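Local coordinates for protein heat shock protease HtrA (Thermotoga maritima, PDB 1L1J) that probably cleaves peptide bonds as an ATP-independent, periplasmic heat-shock serine protease, represented by its trypsin-like protease domain, at residues C13-V18 with T85-S90; S59-D64 with L120-S125. All blocks are in the same frame, centred on the assembly; numbering follows the deposited sequence.

In the fold
At the end of the helix of residues 5-13, the chain enters contact 1, which residues 85-90 complete after an intervening loop of 66 residues. Within that loop lie residues 59-64, the first half of contact 2, whose partner 120-125 follows only after contact 1 has closed; the two contacts therefore cross. Strands 17-23 and 54-64 are antiparallel neighbours, and Ala16 with Ile62 and Val18 with Gly60 join the contacts through probable backbone hydrogen bonds. Contact 1 ties the start of the first sheet to a hairpin at its margin. Contact 2 ties that sheet to the chain entering the second, consistent with the two-barrel organisation of trypsin-like proteases.

Contact 1: residues C13-V18 with T85-S90; sequences CAPAVV and TMLDGS
With CD1 of Leu87 anti to its CA (chi2 -168°), the side chain extends from its turn to the 3-10 segment 14-16, while Met86 runs extended through chi2 and bends at chi3 (85°), carrying CE to the backbone of Pro15. The CD1 branch of Leu87 does most of the touching: it lies against the carbonyl of Ala14, 3.3 Å from Ala14 O, and meets Ala14 CB at 3.8 Å and, more loosely, Pro15 CB at 4.3 Å. Met86 CE rests 3.5 Å from Pro15 O. Farther along, Val18 and Met86 pass at a slant, Val18 CG1 meeting Met86 CG at 3.8 Å, and Thr85 O faces Val18 CB at 3.4 Å.

Residues 86-90 close the hairpin between strands 83-85 and 91-93, at one margin of the first sheet of this trypsin-like fold. Met86 to Gly89 form a type I turn, and the bonds Gly89 N to Met86 O and Met86 N to Ser90 O, with positive phi at Gly89, fit a G1 bulge. An Asx turn fixes its far end, where Asp88 OD1 accepts both Ser90 N and Ser90 OG; that hydroxyl also bonds Tyr92 OH. No hydrogen bond spans the two segments: Ala14 O receives Val17 N within its own segment, and Thr85 pairs by backbone with Lys19, just past residues 13-18.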
ATOM      1  N   CYS A  13       5.915   3.776  12.558  1.00 51.60           N
ATOM      2  CA  CYS A  13       5.937   3.505  11.128  1.00 50.65           C
ATOM      3  C   CYS A  13       5.228   4.508  10.231  1.00 51.16           C
ATOM      4  O   CYS A  13       5.425   4.505   9.012  1.00 51.93           O
ATOM      5  CB  CYS A  13       5.380   2.111  10.881  1.00 49.94           C
ATOM      6  SG  CYS A  13       6.096   0.874  11.988  1.00 49.80           S
ATOM      7  N   ALA A  14       4.418   5.374  10.818  1.00 50.97           N
ATOM      8  CA  ALA A  14       3.689   6.369  10.034  1.00 52.09           C
ATOM      9  C   ALA A  14       4.561   7.273   9.143  1.00 52.35           C
ATOM     10  O   ALA A  14       4.280   7.453   7.957  1.00 52.66           O
ATOM     11  CB  ALA A  14       2.841   7.229  10.966  1.00 52.73           C
ATOM     12  N   PRO A  15       5.639   7.843   9.703  1.00 51.79           N
ATOM     13  CA  PRO A  15       6.500   8.723   8.915  1.00 51.20           C
ATOM     14  C   PRO A  15       7.154   8.090   7.694  1.00 51.46           C
ATOM     15  O   PRO A  15       7.814   8.779   6.922  1.00 52.92           O
ATOM     16  CB  PRO A  15       7.508   9.211   9.943  1.00 50.03           C
ATOM     17  CG  PRO A  15       7.677   8.031  10.798  1.00 52.11           C
ATOM     18  CD  PRO A  15       6.253   7.568  11.013  1.00 52.55           C
ATOM     19  N   ALA A  16       6.961   6.789   7.500  1.00 51.33           N
ATOM     20  CA  ALA A  16       7.550   6.108   6.345  1.00 49.95           C
ATOM     21  C   ALA A  16       6.478   5.691   5.332  1.00 50.67           C
ATOM     22  O   ALA A  16       6.794   5.113   4.277  1.00 49.81           O
ATOM     23  CB  ALA A  16       8.343   4.883   6.805  1.00 48.91           C
ATOM     24  N   VAL A  17       5.211   5.983   5.653  1.00 50.15           N
ATOM     25  CA  VAL A  17       4.089   5.637   4.771  1.00 48.38           C
ATOM     26  C   VAL A  17       3.751   6.842   3.893  1.00 47.46           C
ATOM     27  O   VAL A  17       3.374   7.892   4.392  1.00 46.35           O
ATOM     28  CB  VAL A  17       2.852   5.221   5.590  1.00 47.08           C
ATOM     29  CG1 VAL A  17       1.824   4.585   4.680  1.00 45.53           C
ATOM     30  CG2 VAL A  17       3.261   4.255   6.693  1.00 45.16           C
ATOM     31  N   VAL A  18       3.877   6.677   2.582  1.00 47.91           N
ATOM     32  CA  VAL A  18       3.656   7.774   1.652  1.00 47.93           C
ATOM     33  C   VAL A  18       2.397   7.705   0.815  1.00 49.39           C
ATOM     34  O   VAL A  18       1.696   6.703   0.795  1.00 50.81           O
ATOM     35  CB  VAL A  18       4.828   7.895   0.658  1.00 47.00           C
ATOM     36  CG1 VAL A  18       6.151   7.836   1.385  1.00 45.88           C
ATOM     37  CG2 VAL A  18       4.739   6.784  -0.375  1.00 47.53           C
ATOM     38  N   THR A  85       4.120  11.964  -1.981  1.00 59.35           N
ATOM     39  CA  THR A  85       4.012  12.947  -0.909  1.00 58.74           C
ATOM     40  C   THR A  85       4.285  12.275   0.453  1.00 58.70           C
ATOM     41  O   THR A  85       3.821  11.161   0.708  1.00 58.23           O
ATOM     42  CB  THR A  85       2.608  13.610  -0.914  1.00 58.13           C
ATOM     43  OG1 THR A  85       2.268  14.010  -2.251  1.00 56.63           O
ATOM     44  CG2 THR A  85       2.596  14.832  -0.006  1.00 55.70           C
ATOM     45  N   MET A  86       5.041  12.949   1.317  1.00 57.49           N
ATOM     46  CA  MET A  86       5.381  12.394   2.624  1.00 57.68           C
ATOM     47  C   MET A  86       4.687  13.051   3.815  1.00 58.30           C
ATOM     48  O   MET A  86       4.071  14.112   3.699  1.00 57.81           O
ATOM     49  CB  MET A  86       6.896  12.448   2.846  1.00 57.61           C
ATOM     50  CG  MET A  86       7.658  11.207   2.403  1.00 56.62           C
ATOM     51  SD  MET A  86       9.419  11.316   2.814  1.00 56.27           S
ATOM     52  CE  MET A  86       9.491  10.729   4.525  1.00 53.49           C
ATOM     53  N   LEU A  87       4.808  12.403   4.968  1.00 58.61           N
ATOM     54  CA  LEU A  87       4.192  12.896   6.184  1.00 59.12           C
ATOM     55  C   LEU A  87       4.736  14.240   6.620  1.00 59.64           C
ATOM     56  O   LEU A  87       3.982  15.061   7.145  1.00 60.02           O
ATOM     57  CB  LEU A  87       4.364  11.893   7.331  1.00 58.66           C
ATOM     58  CG  LEU A  87       3.113  11.144   7.802  1.00 56.95           C
ATOM     59  CD1 LEU A  87       3.434  10.444   9.105  1.00 57.04           C
ATOM     60  CD2 LEU A  87       1.951  12.106   7.998  1.00 55.18           C
ATOM     61  N   ASP A  88       6.034  14.474   6.421  1.00 60.09           N
ATOM     62  CA  ASP A  88       6.609  15.754   6.835  1.00 60.30           C
ATOM     63  C   ASP A  88       6.093  16.880   5.937  1.00 59.41           C
ATOM     64  O   ASP A  88       6.242  18.056   6.256  1.00 58.41           O
ATOM     65  CB  ASP A  88       8.154  15.716   6.833  1.00 60.11           C
ATOM     66  CG  ASP A  88       8.748  15.546   5.439  1.00 62.15           C
ATOM     67  OD1 ASP A  88       8.051  15.890   4.454  1.00 62.26           O
ATOM     68  OD2 ASP A  88       9.917  15.088   5.337  1.00 59.10           O
ATOM     69  N   GLY A  89       5.465  16.504   4.824  1.00 59.69           N
ATOM     70  CA  GLY A  89       4.915  17.483   3.901  1.00 59.23           C
ATOM     71  C   GLY A  89       5.640  17.548   2.571  1.00 58.81           C
ATOM     72  O   GLY A  89       5.041  17.866   1.547  1.00 56.41           O
ATOM     73  N   SER A  90       6.933  17.228   2.592  1.00 59.99           N
ATOM     74  CA  SER A  90       7.784  17.253   1.400  1.00 61.62           C
ATOM     75  C   SER A  90       7.259  16.416   0.229  1.00 61.30           C
ATOM     76  O   SER A  90       6.722  15.330   0.435  1.00 62.80           O
ATOM     77  CB  SER A  90       9.206  16.792   1.772  1.00 62.59           C
ATOM     78  OG  SER A  90       9.228  15.453   2.246  1.00 62.98           O
TER

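Contact 2: residues S59-D64 with L120-S125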
ATOM      1  N   SER A  59      -1.119   4.462  -1.747  1.00 47.94           N
ATOM      2  CA  SER A  59      -0.149   4.555  -0.675  1.00 47.78           C
ATOM      3  C   SER A  59       1.043   3.691  -1.030  1.00 47.81           C
ATOM      4  O   SER A  59       1.038   2.986  -2.037  1.00 49.21           O
ATOM      5  CB  SER A  59      -0.758   4.069   0.642  1.00 48.82           C
ATOM      6  OG  SER A  59      -1.969   4.745   0.941  1.00 50.33           O
ATOM      7  N   GLY A  60       2.065   3.745  -0.196  1.00 46.91           N
ATOM      8  CA  GLY A  60       3.237   2.939  -0.437  1.00 46.83           C
ATOM      9  C   GLY A  60       4.127   3.136   0.755  1.00 47.65           C
ATOM     10  O   GLY A  60       3.759   3.855   1.681  1.00 47.54           O
ATOM     11  N   PHE A  61       5.300   2.519   0.750  1.00 47.86           N
ATOM     12  CA  PHE A  61       6.182   2.684   1.876  1.00 49.51           C
ATOM     13  C   PHE A  61       7.645   2.447   1.541  1.00 52.64           C
ATOM     14  O   PHE A  61       7.997   1.563   0.745  1.00 53.55           O
ATOM     15  CB  PHE A  61       5.723   1.785   3.033  1.00 46.40           C
ATOM     16  CG  PHE A  61       5.623   0.331   2.679  1.00 42.62           C
ATOM     17  CD1 PHE A  61       6.643  -0.545   3.004  1.00 41.90           C
ATOM     18  CD2 PHE A  61       4.499  -0.165   2.034  1.00 43.09           C
ATOM     19  CE1 PHE A  61       6.545  -1.895   2.686  1.00 42.59           C
ATOM     20  CE2 PHE A  61       4.391  -1.511   1.712  1.00 41.90           C
ATOM     21  CZ  PHE A  61       5.415  -2.379   2.041  1.00 42.81           C
ATOM     22  N   ILE A  62       8.486   3.271   2.159  1.00 53.92           N
ATOM     23  CA  ILE A  62       9.924   3.223   1.972  1.00 55.29           C
ATOM     24  C   ILE A  62      10.461   2.035   2.748  1.00 56.83           C
ATOM     25  O   ILE A  62      10.257   1.936   3.964  1.00 57.47           O
ATOM     26  CB  ILE A  62      10.575   4.531   2.487  1.00 54.92           C
ATOM     27  CG1 ILE A  62       9.921   5.737   1.793  1.00 53.45           C
ATOM     28  CG2 ILE A  62      12.072   4.502   2.231  1.00 53.06           C
ATOM     29  CD1 ILE A  62      10.088   7.049   2.516  1.00 49.20           C
ATOM     30  N   PHE A  63      11.142   1.135   2.040  1.00 58.57           N
ATOM     31  CA  PHE A  63      11.697  -0.054   2.671  1.00 60.31           C
ATOM     32  C   PHE A  63      13.210  -0.034   2.811  1.00 62.09           C
ATOM     33  O   PHE A  63      13.802  -0.982   3.324  1.00 61.98           O
ATOM     34  CB  PHE A  63      11.241  -1.321   1.929  1.00 59.64           C
ATOM     35  CG  PHE A  63      11.660  -1.394   0.479  1.00 59.13           C
ATOM     36  CD1 PHE A  63      12.858  -1.993   0.116  1.00 59.25           C
ATOM     37  CD2 PHE A  63      10.817  -0.937  -0.530  1.00 59.77           C
ATOM     38  CE1 PHE A  63      13.203  -2.150  -1.234  1.00 59.29           C
ATOM     39  CE2 PHE A  63      11.154  -1.088  -1.878  1.00 58.78           C
ATOM     40  CZ  PHE A  63      12.350  -1.697  -2.228  1.00 58.48           C
ATOM     41  N   ASP A  64      13.830   1.051   2.371  1.00 64.76           N
ATOM     42  CA  ASP A  64      15.277   1.194   2.469  1.00 68.23           C
ATOM     43  C   ASP A  64      15.655   2.649   2.212  1.00 67.95           C
ATOM     44  O   ASP A  64      15.324   3.217   1.176  1.00 68.36           O
ATOM     45  CB  ASP A  64      15.972   0.230   1.491  1.00 71.75           C
ATOM     46  CG  ASP A  64      16.317  -1.134   2.142  1.00 75.03           C
ATOM     47  OD1 ASP A  64      16.506  -2.132   1.405  1.00 77.03           O
ATOM     48  OD2 ASP A  64      16.415  -1.208   3.392  1.00 74.30           O
ATOM     49  N   LEU A 120      10.705   1.040   6.801  1.00 58.52           N
ATOM     50  CA  LEU A 120      10.129  -0.084   7.526  1.00 56.27           C
ATOM     51  C   LEU A 120      10.965  -1.335   7.275  1.00 55.07           C
ATOM     52  O   LEU A 120      11.693  -1.415   6.299  1.00 54.88           O
ATOM     53  CB  LEU A 120       8.684  -0.330   7.069  1.00 55.36           C
ATOM     54  CG  LEU A 120       7.541   0.624   7.447  1.00 53.64           C
ATOM     55  CD1 LEU A 120       8.009   1.618   8.497  1.00 51.51           C
ATOM     56  CD2 LEU A 120       7.035   1.339   6.208  1.00 51.16           C
ATOM     57  N   GLU A 121      10.867  -2.310   8.165  1.00 56.08           N
ATOM     58  CA  GLU A 121      11.606  -3.549   8.003  1.00 57.36           C
ATOM     59  C   GLU A 121      10.643  -4.676   7.654  1.00 57.09           C
ATOM     60  O   GLU A 121       9.475  -4.647   8.033  1.00 57.74           O
ATOM     61  CB  GLU A 121      12.350  -3.885   9.288  1.00 59.44           C
ATOM     62  CG  GLU A 121      13.224  -2.751   9.787  1.00 65.24           C
ATOM     63  CD  GLU A 121      14.128  -3.171  10.936  1.00 68.72           C
ATOM     64  OE1 GLU A 121      13.598  -3.662  11.965  1.00 69.99           O
ATOM     65  OE2 GLU A 121      15.365  -3.011  10.805  1.00 69.01           O
ATOM     66  N   PHE A 122      11.129  -5.666   6.918  1.00 56.40           N
ATOM     67  CA  PHE A 122      10.291  -6.792   6.531  1.00 55.14           C
ATOM     68  C   PHE A 122      10.218  -7.838   7.632  1.00 54.70           C
ATOM     69  O   PHE A 122      11.175  -8.067   8.364  1.00 53.44           O
ATOM     70  CB  PHE A 122      10.831  -7.445   5.255  1.00 54.90           C
ATOM     71  CG  PHE A 122      10.823  -6.535   4.054  1.00 55.98           C
ATOM     72  CD1 PHE A 122      11.530  -6.877   2.906  1.00 55.74           C
ATOM     73  CD2 PHE A 122      10.091  -5.349   4.060  1.00 55.73           C
ATOM     74  CE1 PHE A 122      11.512  -6.046   1.787  1.00 56.14           C
ATOM     75  CE2 PHE A 122      10.066  -4.515   2.948  1.00 54.69           C
ATOM     76  CZ  PHE A 122      10.774  -4.863   1.810  1.00 55.97           C
ATOM     77  N   GLY A 123       9.053  -8.453   7.760  1.00 54.97           N
ATOM     78  CA  GLY A 123       8.888  -9.499   8.741  1.00 53.67           C
ATOM     79  C   GLY A 123       9.047 -10.772   7.938  1.00 53.24           C
ATOM     80  O   GLY A 123       9.698 -10.767   6.894  1.00 52.45           O
ATOM     81  N   ASP A 124       8.449 -11.855   8.413  1.00 53.34           N
ATOM     82  CA  ASP A 124       8.522 -13.127   7.718  1.00 52.03           C
ATOM     83  C   ASP A 124       7.117 -13.695   7.608  1.00 51.41           C
ATOM     84  O   ASP A 124       6.481 -14.002   8.618  1.00 49.83           O
ATOM     85  CB  ASP A 124       9.410 -14.099   8.483  1.00 52.57           C
ATOM     86  CG  ASP A 124       9.659 -15.371   7.716  1.00 52.81           C
ATOM     87  OD1 ASP A 124       9.028 -15.557   6.650  1.00 52.10           O
ATOM     88  OD2 ASP A 124      10.482 -16.188   8.182  1.00 53.13           O
ATOM     89  N   SER A 125       6.636 -13.819   6.376  1.00 51.53           N
ATOM     90  CA  SER A 125       5.303 -14.340   6.125  1.00 51.47           C
ATOM     91  C   SER A 125       5.170 -15.779   6.601  1.00 52.48           C
ATOM     92  O   SER A 125       4.146 -16.153   7.174  1.00 52.55           O
ATOM     93  CB  SER A 125       4.987 -14.273   4.637  1.00 50.88           C
ATOM     94  OG  SER A 125       4.916 -12.938   4.196  1.00 52.13           O
TER
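A single backbone hydrogen bond joins Ile62 to Leu120: Leu120 N donates to Ile62 O over 3.0 Å, nearly straight at 163° and in the carbonyl plane.

Aliphatic-to-aromatic packing follows. Leu120 reaches Phe61 through CD2, which lies 3.5 Å from Phe61 CB and 3.7 Å from Phe61 CD1, the two side chains crossing at about a right angle.

Aromatic contacts centre on the tip of Phe122. Its CE2 and CZ lie against Phe63 CB, CE2 at 3.6 Å, and CZ also approaches Phe63 CG. At Phe63, CG sits between the backbone N and the carbonyl carbon (chi1 61°), leading the ring away while CB stays close. The Phe63 and Phe122 rings meet obliquely, with centroids 5.8 Å apart and planes at 36°. Phe122 CE2 also comes to the edge of the Phe61 ring, near its plane, 4.4 Å from Phe61 CE1, so that one ring end touches both phenylalanines of strand 54-64.

Residues 120-125 thus bridge the two sheets of the trypsin-like fold: Glu121 and Gly123 bond by backbone to Val194 of strand 193-198, Phe61 and Leu120 pack on Val194, and Phe63 and Phe122 both touch Leu70 of strand 68-72 and Leu223 of helix 216-223.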